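Local coordinates for protein pyruvate kinase (Toxoplasma gondii, PDB 3GG8) that catalyses the last step of glycolysis, transferring a phosphoryl group from phosphoenolpyruvate to ADP to yield pyruvate and ATP, at residues C[109-114]-C[188-193]; C[117-122]-C[184-189]; C[228-233]-C[266-271]; C[411-416]-C[429-434]; C[422-427]-C[446-451]. One frame throughout, in Å; residues are numbered along the deposited sequence.

Contact 1: residues C[109-114]-C[188-193]; sequences TGFLKD and GERKNM
The F111 ring meets the E189 carboxylate at its edge, OE2 lying in the ring plane, and the two planes stand nearly perpendicular. Beside the ring runs R190, pointing the same way, its guanidinium plane only 17° from that of the ring. R190 CD comes in obliquely, 3.3 Å from F111 CE1, and the bend at chi3 keeps the arm alongside the phenyl group. E189 OE2 does its main work on the backbone, accepting L112 N at 2.7 Å in a nearly straight bond (175°), nearly along its own C-O axis. The other carboxylate oxygen, OE1, is bonded to H115, so both oxygens of E189 are gripped. This pairing of segments 109-114 and 188-193 belongs to the small, strand-rich B domain, inserted after the third strand of the TIM barrel. Further along, backbone bonds take over. R190 N reaches G110 O at 3.1 Å, and T109 N reaches K191 O at 2.8 Å. With chi1 at 64°, T109 OG1 sits between its own N and carbonyl carbon, which turns it toward K191 N, the donor of a 2.8 Å bond; T109 is thus held by both its N and its hydroxyl. R190 CA makes a CA-H...O contact of 3.2 Å with T109 O, an oxygen that also takes a bond from Y132 OH. On the apolar side, T109 CG2 rests 3.6 Å from M193 SD. L112 CD1 rests on the backbone of G188, 3.6 Å from G188 C.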
# COMPACT_ATOMS: atom_id res chain seq x y z
N THR C 109 42.88 0.61 -36.63
CA THR C 109 43.75 -0.24 -37.45
C THR C 109 44.73 0.66 -38.22
O THR C 109 44.55 1.87 -38.29
CB THR C 109 42.97 -1.11 -38.46
OG1 THR C 109 42.28 -0.27 -39.40
CG2 THR C 109 41.94 -1.99 -37.76
N GLY C 110 45.78 0.06 -38.77
CA GLY C 110 46.74 0.81 -39.56
C GLY C 110 46.43 0.83 -41.05
O GLY C 110 45.27 0.70 -41.46
N PHE C 111 47.48 0.97 -41.85
CA PHE C 111 47.36 1.13 -43.29
C PHE C 111 47.45 -0.20 -44.03
O PHE C 111 48.09 -1.13 -43.55
CB PHE C 111 48.41 2.12 -43.81
CG PHE C 111 48.24 3.51 -43.26
CD1 PHE C 111 47.30 4.38 -43.82
CD2 PHE C 111 49.00 3.95 -42.18
CE1 PHE C 111 47.13 5.66 -43.31
CE2 PHE C 111 48.84 5.23 -41.66
CZ PHE C 111 47.91 6.09 -42.23
N LEU C 112 46.80 -0.27 -45.19
CA LEU C 112 46.75 -1.46 -46.01
C LEU C 112 47.53 -1.27 -47.32
O LEU C 112 47.65 -0.16 -47.83
CB LEU C 112 45.28 -1.85 -46.30
CG LEU C 112 44.47 -2.36 -45.10
CD1 LEU C 112 42.98 -2.50 -45.41
CD2 LEU C 112 45.04 -3.69 -44.57
N LYS C 113 48.08 -2.36 -47.85
CA LYS C 113 48.82 -2.28 -49.09
C LYS C 113 47.95 -1.64 -50.17
O LYS C 113 46.76 -1.96 -50.29
CB LYS C 113 49.35 -3.64 -49.54
CG LYS C 113 50.67 -3.50 -50.29
CD LYS C 113 50.99 -4.67 -51.17
CE LYS C 113 51.72 -4.19 -52.42
NZ LYS C 113 51.82 -5.27 -53.44
N ASP C 114 48.56 -0.71 -50.92
CA ASP C 114 47.87 0.03 -51.99
C ASP C 114 46.53 0.65 -51.58
O ASP C 114 45.68 0.91 -52.43
CB ASP C 114 47.72 -0.85 -53.24
CG ASP C 114 49.06 -1.22 -53.85
OD1 ASP C 114 49.28 -2.42 -54.13
OD2 ASP C 114 49.89 -0.32 -54.06
N GLY C 188 38.36 -1.83 -44.60
CA GLY C 188 39.25 -0.80 -45.12
C GLY C 188 40.31 -0.48 -44.09
O GLY C 188 40.46 -1.18 -43.09
N GLU C 189 41.07 0.59 -44.34
CA GLU C 189 42.18 0.97 -43.47
C GLU C 189 41.80 2.04 -42.47
O GLU C 189 40.87 2.83 -42.69
CB GLU C 189 43.41 1.38 -44.28
CG GLU C 189 43.18 2.34 -45.43
CD GLU C 189 44.48 2.69 -46.15
OE1 GLU C 189 44.58 3.80 -46.71
OE2 GLU C 189 45.42 1.86 -46.15
N ARG C 190 42.54 2.06 -41.35
CA ARG C 190 42.29 3.00 -40.25
C ARG C 190 40.84 2.96 -39.77
O ARG C 190 40.17 4.01 -39.67
CB ARG C 190 42.69 4.42 -40.62
CG ARG C 190 43.94 4.54 -41.43
CD ARG C 190 44.52 5.91 -41.30
NE ARG C 190 45.19 6.06 -40.01
CZ ARG C 190 44.94 7.03 -39.14
NH1 ARG C 190 45.59 7.07 -37.98
NH2 ARG C 190 44.05 7.98 -39.43
N LYS C 191 40.35 1.76 -39.49
CA LYS C 191 39.04 1.61 -38.90
C LYS C 191 39.14 1.54 -37.38
O LYS C 191 40.15 1.11 -36.82
CB LYS C 191 38.37 0.35 -39.44
CG LYS C 191 38.17 0.33 -40.92
CD LYS C 191 37.40 1.54 -41.41
CE LYS C 191 37.08 1.40 -42.89
NZ LYS C 191 37.20 2.71 -43.58
N ASN C 192 38.07 1.96 -36.71
CA ASN C 192 37.99 1.85 -35.26
C ASN C 192 38.01 0.40 -34.76
O ASN C 192 37.61 -0.54 -35.46
CB ASN C 192 36.77 2.61 -34.71
CG ASN C 192 35.44 2.03 -35.18
OD1 ASN C 192 35.30 0.82 -35.44
ND2 ASN C 192 34.43 2.91 -35.29
N MET C 193 38.49 0.24 -33.53
CA MET C 193 38.57 -1.05 -32.88
C MET C 193 37.95 -0.98 -31.49
O MET C 193 38.02 0.04 -30.79
CB MET C 193 40.03 -1.53 -32.80
CG MET C 193 40.66 -1.77 -34.18
SD MET C 193 42.40 -2.23 -34.16
CE MET C 193 42.36 -3.79 -33.25

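Contact 2: residues C[117-122]-C[184-189]; sequences PITLQQ and TATIGE
A two-stranded antiparallel pair of the B domain joins strand 118-120 to strand 185-187, whose axes approach to 4.7 Å and run 151° apart. Its register is set by two hydrogen-bonded pairs, I118 with I187 and L120 with A185, flanking the non-hydrogen-bonded pair of T119 and T186. I118 N donates to I187 O at 3.0 Å and I187 N returns to I118 O at 2.9 Å; L120 and A185 exchange a second such couple, the donation from L120 N being the more bent (141°). Beyond the strand ends, T184 OG1 accepts Q122 N at 3.0 Å and extends the pairing by a side chain. I118, L120, A185 and I187 all project to one face. There the two isoleucines lie side by side, CG1 of I118 3.8 Å from CG1 of I187, because each holds CG1 between its own N and carbonyl carbon; L120 CD1 comes across to I187 CG1 at 4.1 Å. L165 of strand 165-172 packs against L120, A185 and I187, while T119 and T186 line the opposite, solvent-exposed face. One apolar face turned inward and one polar face outward is the pattern of a strand pair in the wall of a small beta domain, here the B domain of pyruvate kinase.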
# COMPACT_ATOMS: atom_id res chain seq x y z
N PRO C 117 41.24 -2.43 -49.66
CA PRO C 117 40.60 -3.15 -48.57
C PRO C 117 40.87 -4.65 -48.64
O PRO C 117 41.15 -5.19 -49.72
CB PRO C 117 39.11 -2.86 -48.78
CG PRO C 117 39.07 -1.64 -49.65
CD PRO C 117 40.25 -1.80 -50.55
N ILE C 118 40.81 -5.31 -47.49
CA ILE C 118 41.12 -6.73 -47.39
C ILE C 118 39.90 -7.51 -46.91
O ILE C 118 39.16 -7.06 -46.03
CB ILE C 118 42.35 -7.02 -46.47
CG1 ILE C 118 42.14 -6.45 -45.06
CG2 ILE C 118 43.61 -6.45 -47.09
CD1 ILE C 118 42.98 -7.10 -43.98
N THR C 119 39.68 -8.69 -47.47
CA THR C 119 38.57 -9.48 -46.99
C THR C 119 39.08 -10.72 -46.27
O THR C 119 39.86 -11.50 -46.83
CB THR C 119 37.51 -9.81 -48.10
OG1 THR C 119 37.85 -11.03 -48.75
CG2 THR C 119 37.42 -8.70 -49.14
N LEU C 120 38.68 -10.86 -45.00
CA LEU C 120 39.05 -12.03 -44.21
C LEU C 120 37.91 -13.02 -44.17
O LEU C 120 36.74 -12.63 -44.13
CB LEU C 120 39.46 -11.64 -42.80
CG LEU C 120 40.71 -10.77 -42.75
CD1 LEU C 120 40.30 -9.33 -42.46
CD2 LEU C 120 41.68 -11.29 -41.71
N GLN C 121 38.27 -14.30 -44.20
CA GLN C 121 37.31 -15.40 -44.22
C GLN C 121 37.10 -15.93 -42.81
O GLN C 121 38.04 -15.95 -42.01
CB GLN C 121 37.87 -16.54 -45.08
CG GLN C 121 36.95 -17.00 -46.19
CD GLN C 121 36.91 -15.99 -47.31
OE1 GLN C 121 35.85 -15.47 -47.66
NE2 GLN C 121 38.08 -15.67 -47.86
N GLN C 122 35.89 -16.38 -42.52
CA GLN C 122 35.60 -17.00 -41.22
C GLN C 122 36.59 -18.13 -40.93
O GLN C 122 36.83 -19.00 -41.77
CB GLN C 122 34.16 -17.52 -41.16
CG GLN C 122 33.87 -18.27 -39.87
CD GLN C 122 32.40 -18.57 -39.67
OE1 GLN C 122 31.54 -17.77 -40.05
NE2 GLN C 122 32.11 -19.72 -39.07
N THR C 184 33.14 -13.76 -41.92
CA THR C 184 33.71 -13.23 -43.16
C THR C 184 33.34 -11.74 -43.33
O THR C 184 32.17 -11.37 -43.25
CB THR C 184 33.21 -14.05 -44.38
OG1 THR C 184 33.55 -15.43 -44.19
CG2 THR C 184 33.85 -13.54 -45.69
N ALA C 185 34.35 -10.90 -43.53
CA ALA C 185 34.11 -9.46 -43.72
C ALA C 185 35.19 -8.76 -44.55
O ALA C 185 36.29 -9.29 -44.76
CB ALA C 185 33.93 -8.76 -42.37
N THR C 186 34.85 -7.58 -45.05
CA THR C 186 35.76 -6.75 -45.84
C THR C 186 36.05 -5.50 -45.04
O THR C 186 35.13 -4.74 -44.70
CB THR C 186 35.13 -6.39 -47.20
OG1 THR C 186 35.07 -7.56 -48.01
CG2 THR C 186 35.97 -5.33 -47.93
N ILE C 187 37.32 -5.27 -44.73
CA ILE C 187 37.67 -4.07 -43.97
C ILE C 187 38.60 -3.13 -44.76
O ILE C 187 39.47 -3.59 -45.50
CB ILE C 187 38.25 -4.40 -42.55
CG1 ILE C 187 39.44 -5.36 -42.65
CG2 ILE C 187 37.15 -4.97 -41.64
CD1 ILE C 187 40.34 -5.38 -41.42
N GLY C 188 38.36 -1.83 -44.60
CA GLY C 188 39.25 -0.80 -45.12
C GLY C 188 40.31 -0.48 -44.09
O GLY C 188 40.46 -1.18 -43.09
N GLU C 189 41.07 0.59 -44.34
CA GLU C 189 42.18 0.97 -43.47
C GLU C 189 41.80 2.04 -42.47
O GLU C 189 40.87 2.83 -42.69
CB GLU C 189 43.41 1.38 -44.28
CG GLU C 189 43.18 2.34 -45.43
CD GLU C 189 44.48 2.69 -46.15
OE1 GLU C 189 44.58 3.80 -46.71
OE2 GLU C 189 45.42 1.86 -46.15

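Contact 3: residues C[228-233]-C[266-271]; sequences SFVQSA and DEILAE
Apolar packing carries the contact between 228-233 and helix 265-271. A233 directs its methyl group at helix 265-271: CB lies 3.5 Å from E267 CG and 3.9 Å from E271 CG, lodged between side chains one turn apart. I268 enters from the neighbouring position, its CG1 resting 3.8 Å from A233 N and its CD1 4.1 Å from V230 CG1, with the valine and isoleucine sliding past each other in opposite directions. The reach of I268 follows from its extended chain (chi2 162°), which carries CD1 to V230 CG1 and the backbone of S232. Both V230 and I268 also touch P254 of barrel strand 251-256, so the packing joins two successive beta-alpha units of the TIM barrel.

A233 CB also stands 3.4 Å from E267 O, a methyl against a carbonyl. The polar ends find their partners beyond the two segments: E267 OE2 and E271 OE2 each form a salt bridge with R237, one turn further along helix 233-243, and Q231 OE1 is bonded by N258. Between the segments themselves, therefore, complementary shape acts, while the two carboxylates sharing one guanidinium supply a directional link between the helices, and the R237 guanidinium would be expected to offset the negative charge of both.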
# COMPACT_ATOMS: atom_id res chain seq x y z
N SER C 228 33.98 11.66 -23.41
CA SER C 228 33.84 10.35 -24.04
C SER C 228 34.60 9.26 -23.29
O SER C 228 35.63 9.53 -22.67
CB SER C 228 34.29 10.43 -25.51
OG SER C 228 33.39 11.26 -26.21
N PHE C 229 34.04 8.04 -23.31
CA PHE C 229 34.74 6.84 -22.84
C PHE C 229 35.23 6.92 -21.38
O PHE C 229 36.40 6.62 -21.10
CB PHE C 229 35.92 6.53 -23.78
CG PHE C 229 36.20 5.06 -23.95
CD1 PHE C 229 35.43 4.28 -24.80
CD2 PHE C 229 37.26 4.46 -23.27
CE1 PHE C 229 35.70 2.92 -24.96
CE2 PHE C 229 37.52 3.10 -23.44
CZ PHE C 229 36.74 2.33 -24.28
N VAL C 230 34.37 7.31 -20.45
CA VAL C 230 34.80 7.37 -19.05
C VAL C 230 34.85 5.97 -18.46
O VAL C 230 33.87 5.21 -18.53
CB VAL C 230 33.92 8.31 -18.19
CG1 VAL C 230 34.19 8.08 -16.71
CG2 VAL C 230 34.17 9.77 -18.56
N GLN C 231 36.00 5.62 -17.89
CA GLN C 231 36.23 4.26 -17.41
C GLN C 231 36.25 4.12 -15.89
O GLN C 231 36.11 3.01 -15.37
CB GLN C 231 37.51 3.70 -18.02
CG GLN C 231 37.40 3.40 -19.50
CD GLN C 231 38.57 2.59 -20.01
OE1 GLN C 231 38.39 1.46 -20.49
NE2 GLN C 231 39.78 3.16 -19.92
N SER C 232 36.42 5.24 -15.18
CA SER C 232 36.45 5.25 -13.71
C SER C 232 36.14 6.64 -13.14
O SER C 232 36.29 7.64 -13.84
CB SER C 232 37.83 4.81 -13.21
OG SER C 232 38.73 5.90 -13.22
N ALA C 233 35.75 6.70 -11.87
CA ALA C 233 35.41 7.98 -11.26
C ALA C 233 36.62 8.93 -11.09
O ALA C 233 36.44 10.13 -10.97
CB ALA C 233 34.69 7.77 -9.94
N ASP C 266 28.40 3.31 -10.49
CA ASP C 266 27.88 3.97 -9.29
C ASP C 266 28.81 5.07 -8.78
O ASP C 266 28.36 6.16 -8.42
CB ASP C 266 27.56 2.94 -8.20
CG ASP C 266 26.36 2.07 -8.55
OD1 ASP C 266 25.34 2.58 -9.05
OD2 ASP C 266 26.41 0.85 -8.32
N GLU C 267 30.11 4.79 -8.76
CA GLU C 267 31.11 5.77 -8.35
C GLU C 267 31.23 6.89 -9.41
O GLU C 267 31.39 8.07 -9.05
CB GLU C 267 32.45 5.08 -8.08
CG GLU C 267 33.49 5.91 -7.29
CD GLU C 267 34.92 5.32 -7.36
OE1 GLU C 267 35.09 4.20 -7.91
OE2 GLU C 267 35.88 5.98 -6.88
N ILE C 268 31.13 6.54 -10.69
CA ILE C 268 31.07 7.54 -11.76
C ILE C 268 29.86 8.47 -11.58
O ILE C 268 30.00 9.69 -11.56
CB ILE C 268 31.05 6.88 -13.16
CG1 ILE C 268 32.39 6.19 -13.46
CG2 ILE C 268 30.70 7.89 -14.25
CD1 ILE C 268 32.31 5.17 -14.60
N LEU C 269 28.67 7.89 -11.42
CA LEU C 269 27.47 8.68 -11.21
C LEU C 269 27.58 9.61 -10.00
O LEU C 269 27.17 10.77 -10.07
CB LEU C 269 26.26 7.77 -11.06
CG LEU C 269 24.89 8.40 -10.76
CD1 LEU C 269 24.51 9.51 -11.72
CD2 LEU C 269 23.82 7.28 -10.75
N ALA C 270 28.13 9.10 -8.89
CA ALA C 270 28.27 9.89 -7.67
C ALA C 270 29.15 11.10 -7.88
O ALA C 270 28.90 12.16 -7.31
CB ALA C 270 28.81 9.04 -6.51
N GLU C 271 30.19 10.97 -8.70
CA GLU C 271 31.11 12.09 -8.95
C GLU C 271 30.60 13.07 -10.00
O GLU C 271 31.08 14.21 -10.08
CB GLU C 271 32.49 11.58 -9.37
CG GLU C 271 33.35 11.04 -8.23
CD GLU C 271 33.68 12.08 -7.17
OE1 GLU C 271 33.36 13.26 -7.37
OE2 GLU C 271 34.27 11.70 -6.13

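Contact 4: residues C[411-416]-C[429-434]; sequences AIILAL and YRPMQP
I413 N donates to P434 O across 3.0 Å, and the geometry leaves little doubt: the N-H...O angle is 175° and the donor lies nearly along the C=O axis. It is the backbone bond that ties 411-416 to 429-434, just ahead of strand 435-439. Around it close the prolines. I412 CG2 meets P434 CB at 3.9 Å, the two side chains crossing at about a right angle, and P434 CD approaches A411 O at 3.4 Å, a ring carbon set against a carbonyl. I413 reaches further: CG1 lies beside the backbone N (chi1 -59°) and the chain then runs straight, which brings CD1 to P431 CB at 3.8 Å. Q433 CB passes 4.1 Å from I413 CG1, and the fold at chi2 (75°) turns OE1 back toward I413 CD1.

The next shell fixes these groups. A405 of helix 393-407 packs on both I413 and Q433, V402 of that helix on P431, and I426 of helix 421-427 on I413 and P431. R37, from the barrel part of the chain, is bonded to P431 O and weakly to Q433 O. I413 also pairs through its backbone with L436, continuing the bonding begun at P434 into strand 435-439. Strand 412-416, helix 421-427 and strand 435-439 thus form a beta-alpha-beta crossover between adjacent parallel strands, an element of the C-terminal alpha/beta domain of pyruvate kinases.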
# COMPACT_ATOMS: atom_id res chain seq x y z
N ALA C 411 -2.12 24.26 -11.70
CA ALA C 411 -1.82 24.38 -13.12
C ALA C 411 -0.32 24.27 -13.36
O ALA C 411 0.12 23.68 -14.35
CB ALA C 411 -2.36 25.69 -13.66
N ILE C 412 0.47 24.83 -12.45
CA ILE C 412 1.94 24.72 -12.55
C ILE C 412 2.62 24.71 -11.19
O ILE C 412 2.02 25.07 -10.18
CB ILE C 412 2.58 25.85 -13.42
CG1 ILE C 412 2.26 27.24 -12.87
CG2 ILE C 412 2.18 25.72 -14.92
CD1 ILE C 412 2.77 28.35 -13.77
N ILE C 413 3.87 24.26 -11.19
CA ILE C 413 4.74 24.32 -10.02
C ILE C 413 5.84 25.35 -10.31
O ILE C 413 6.48 25.33 -11.35
CB ILE C 413 5.33 22.91 -9.65
CG1 ILE C 413 4.21 21.90 -9.36
CG2 ILE C 413 6.28 23.01 -8.45
CD1 ILE C 413 4.69 20.45 -9.14
N LEU C 414 6.02 26.28 -9.40
CA LEU C 414 7.08 27.25 -9.55
C LEU C 414 8.23 26.78 -8.66
O LEU C 414 8.03 26.53 -7.46
CB LEU C 414 6.62 28.65 -9.15
CG LEU C 414 5.35 29.22 -9.80
CD1 LEU C 414 5.07 30.64 -9.32
CD2 LEU C 414 5.46 29.20 -11.32
N ALA C 415 9.40 26.63 -9.26
CA ALA C 415 10.61 26.25 -8.53
C ALA C 415 11.54 27.45 -8.51
O ALA C 415 12.18 27.75 -9.51
CB ALA C 415 11.29 25.05 -9.18
N LEU C 416 11.59 28.15 -7.39
CA LEU C 416 12.51 29.27 -7.25
C LEU C 416 13.84 28.71 -6.81
O LEU C 416 13.91 27.97 -5.82
CB LEU C 416 11.99 30.27 -6.22
CG LEU C 416 10.87 31.21 -6.65
CD1 LEU C 416 9.54 30.44 -6.78
CD2 LEU C 416 10.75 32.36 -5.64
N TYR C 429 10.56 13.89 -9.12
CA TYR C 429 9.28 13.25 -8.79
C TYR C 429 8.31 13.19 -9.96
O TYR C 429 7.19 12.73 -9.79
CB TYR C 429 8.67 13.83 -7.50
CG TYR C 429 9.48 13.37 -6.33
CD1 TYR C 429 9.29 12.09 -5.80
CD2 TYR C 429 10.49 14.16 -5.79
CE1 TYR C 429 10.06 11.63 -4.75
CE2 TYR C 429 11.28 13.71 -4.74
CZ TYR C 429 11.05 12.43 -4.23
OH TYR C 429 11.81 11.94 -3.19
N ARG C 430 8.76 13.64 -11.14
CA ARG C 430 7.98 13.60 -12.38
C ARG C 430 6.52 14.06 -12.14
O ARG C 430 5.59 13.26 -12.25
CB ARG C 430 8.02 12.19 -13.02
CG ARG C 430 9.40 11.70 -13.51
CD ARG C 430 9.89 12.45 -14.76
NE ARG C 430 11.17 11.96 -15.30
CZ ARG C 430 12.35 12.54 -15.08
NH1 ARG C 430 13.46 12.03 -15.62
NH2 ARG C 430 12.43 13.63 -14.34
N PRO C 431 6.33 15.35 -11.80
CA PRO C 431 4.95 15.80 -11.62
C PRO C 431 4.28 15.95 -12.98
O PRO C 431 4.93 16.28 -13.98
CB PRO C 431 5.12 17.17 -10.96
CG PRO C 431 6.45 17.65 -11.45
CD PRO C 431 7.30 16.43 -11.57
N MET C 432 2.98 15.68 -13.01
CA MET C 432 2.15 15.89 -14.18
C MET C 432 2.10 17.37 -14.55
O MET C 432 1.96 17.70 -15.72
CB MET C 432 0.75 15.35 -13.91
CG MET C 432 -0.27 15.66 -15.00
SD MET C 432 -1.40 14.29 -15.25
CE MET C 432 -2.38 14.37 -13.75
N GLN C 433 2.22 18.24 -13.56
CA GLN C 433 2.22 19.69 -13.80
C GLN C 433 3.57 20.14 -14.34
O GLN C 433 4.62 19.62 -13.91
CB GLN C 433 1.93 20.47 -12.51
CG GLN C 433 0.57 20.22 -11.85
CD GLN C 433 0.49 18.88 -11.14
OE1 GLN C 433 1.49 18.37 -10.63
NE2 GLN C 433 -0.71 18.30 -11.10
N PRO C 434 3.55 21.12 -15.27
CA PRO C 434 4.78 21.78 -15.72
C PRO C 434 5.52 22.42 -14.56
O PRO C 434 4.89 22.90 -13.62
CB PRO C 434 4.25 22.87 -16.64
CG PRO C 434 2.95 22.36 -17.13
CD PRO C 434 2.37 21.66 -15.96

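Contact 5: residues C[422-427]-C[446-451]; sequences TARLIA and KHLQVI
Two torsions decide how I451 meets the helix of R424 and A427. At chi1 -50° its CG2 stands anti to the backbone N and faces A427, while CG1 lies beside that N; chi2 of -55° then folds CD1 over toward R424. The two branches consequently strike residues almost one helical turn apart. I451 CG2 is 3.3 Å from A427 CB, closer than carbon atoms usually come, which marks a tight fit at this point. I451 CD1 rests 3.6 Å from R424 CG and 3.8 Å from R424 CD, the two side chains crossing at a slant. R424 runs straight through CG and CD, then turns at chi3 (-99°), so its methylene part lies on the isoleucine while the guanidinium lies obliquely beside L448 CD1. L448 completes the set from the preceding turn: its CD1 lies 4.2 Å from A423 CB and 4.3 Å from R424 CG.

Both segments sit on the same side of the central sheet of the alpha/beta domain. A423 and L448 each touch A437 of strand 435-439; A427 touches I435 of that strand and V454 of strand 454-458, and L448 also touches T456. Helix 421-427 and segment 446-451 are therefore wedged together over neighbouring strands. The close contacts are all between methyl and methylene groups, the arginine's included. The cohesion is that of a close hydrophobic fit: the small A427 lets I451 CG2 come close to the helix surface, and the guanidinium of R424 makes no polar bond to segment 446-451.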
# COMPACT_ATOMS: atom_id res chain seq x y z
N THR C 422 16.48 22.90 -6.15
CA THR C 422 15.04 22.88 -5.93
C THR C 422 14.27 22.41 -7.15
O THR C 422 13.38 21.58 -7.03
CB THR C 422 14.53 24.28 -5.49
OG1 THR C 422 15.30 24.74 -4.37
CG2 THR C 422 13.06 24.24 -5.10
N ALA C 423 14.62 22.93 -8.32
CA ALA C 423 14.02 22.50 -9.58
C ALA C 423 14.26 21.02 -9.86
O ALA C 423 13.34 20.30 -10.22
CB ALA C 423 14.53 23.35 -10.72
N ARG C 424 15.50 20.57 -9.66
CA ARG C 424 15.87 19.17 -9.87
C ARG C 424 15.16 18.21 -8.90
O ARG C 424 14.71 17.14 -9.31
CB ARG C 424 17.40 19.00 -9.78
CG ARG C 424 18.11 19.42 -11.09
CD ARG C 424 19.61 19.19 -11.06
NE ARG C 424 20.33 20.43 -10.75
CZ ARG C 424 20.94 20.70 -9.59
NH1 ARG C 424 20.98 19.82 -8.58
NH2 ARG C 424 21.53 21.88 -9.46
N LEU C 425 15.05 18.59 -7.63
CA LEU C 425 14.36 17.74 -6.65
C LEU C 425 12.88 17.53 -6.99
O LEU C 425 12.36 16.46 -6.79
CB LEU C 425 14.52 18.29 -5.24
CG LEU C 425 15.90 18.13 -4.61
CD1 LEU C 425 15.93 18.85 -3.27
CD2 LEU C 425 16.27 16.66 -4.45
N ILE C 426 12.22 18.57 -7.51
CA ILE C 426 10.81 18.45 -7.92
C ILE C 426 10.70 17.62 -9.20
O ILE C 426 9.87 16.70 -9.30
CB ILE C 426 10.17 19.84 -8.10
CG1 ILE C 426 10.09 20.56 -6.74
CG2 ILE C 426 8.80 19.75 -8.78
CD1 ILE C 426 9.81 22.00 -6.85
N ALA C 427 11.56 17.93 -10.18
CA ALA C 427 11.58 17.21 -11.44
C ALA C 427 11.74 15.70 -11.21
O ALA C 427 11.07 14.89 -11.85
CB ALA C 427 12.68 17.74 -12.34
N LYS C 446 20.87 27.73 -17.61
CA LYS C 446 21.45 26.90 -18.67
C LYS C 446 21.56 25.41 -18.28
O LYS C 446 21.25 24.53 -19.09
CB LYS C 446 22.83 27.44 -19.09
CG LYS C 446 22.82 28.85 -19.69
CD LYS C 446 22.59 28.83 -21.17
CE LYS C 446 22.65 30.21 -21.79
NZ LYS C 446 24.03 30.75 -21.84
N HIS C 447 22.00 25.14 -17.05
CA HIS C 447 22.12 23.76 -16.56
C HIS C 447 20.78 23.03 -16.53
O HIS C 447 20.71 21.82 -16.70
CB HIS C 447 22.78 23.73 -15.17
CG HIS C 447 24.21 24.17 -15.17
ND1 HIS C 447 24.77 24.88 -14.14
CD2 HIS C 447 25.20 23.99 -16.08
CE1 HIS C 447 26.04 25.11 -14.39
NE2 HIS C 447 26.33 24.58 -15.57
N LEU C 448 19.72 23.79 -16.33
CA LEU C 448 18.37 23.26 -16.18
C LEU C 448 17.73 22.84 -17.50
O LEU C 448 16.64 22.27 -17.50
CB LEU C 448 17.50 24.32 -15.48
CG LEU C 448 17.13 24.23 -13.99
CD1 LEU C 448 17.90 23.21 -13.16
CD2 LEU C 448 17.18 25.62 -13.37
N GLN C 449 18.40 23.12 -18.61
CA GLN C 449 17.86 22.81 -19.93
C GLN C 449 17.93 21.31 -20.20
O GLN C 449 17.45 20.82 -21.21
CB GLN C 449 18.62 23.58 -21.02
CG GLN C 449 18.55 25.09 -20.86
CD GLN C 449 17.14 25.62 -20.88
OE1 GLN C 449 16.34 25.28 -21.76
NE2 GLN C 449 16.83 26.49 -19.93
N VAL C 450 18.52 20.61 -19.24
CA VAL C 450 18.82 19.19 -19.32
C VAL C 450 17.88 18.35 -18.41
O VAL C 450 17.99 17.12 -18.34
CB VAL C 450 20.37 19.06 -19.06
CG1 VAL C 450 20.70 18.20 -17.92
CG2 VAL C 450 21.15 18.74 -20.35
N ILE C 451 16.93 19.03 -17.75
CA ILE C 451 16.02 18.43 -16.77
C ILE C 451 14.60 18.24 -17.38
O ILE C 451 13.95 19.22 -17.74
CB ILE C 451 15.89 19.32 -15.46
CG1 ILE C 451 17.26 19.73 -14.88
CG2 ILE C 451 15.08 18.62 -14.37
CD1 ILE C 451 18.21 18.55 -14.58

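In the fold
Contacts 1 and 2 share G188 and E189 and have centres about 10 Å apart; L112 bridges them by packing on I118 and I187, so both belong to one B domain. Contact 3 follows in the chain, within the eight-stranded TIM barrel, its centre about 31 Å from that of contact 1. Contacts 4 and 5 come last, in the C-terminal alpha/beta domain, their centres about 11 Å apart, and interleaved: strand 412-416 leads into helix 421-427, and I413 packs on I426. Contacts 2 and 4 have centres about 55 Å apart, on opposite sides of the chain's centre. The series thus spans the B domain, barrel and C-terminal domain of the pyruvate kinase architecture.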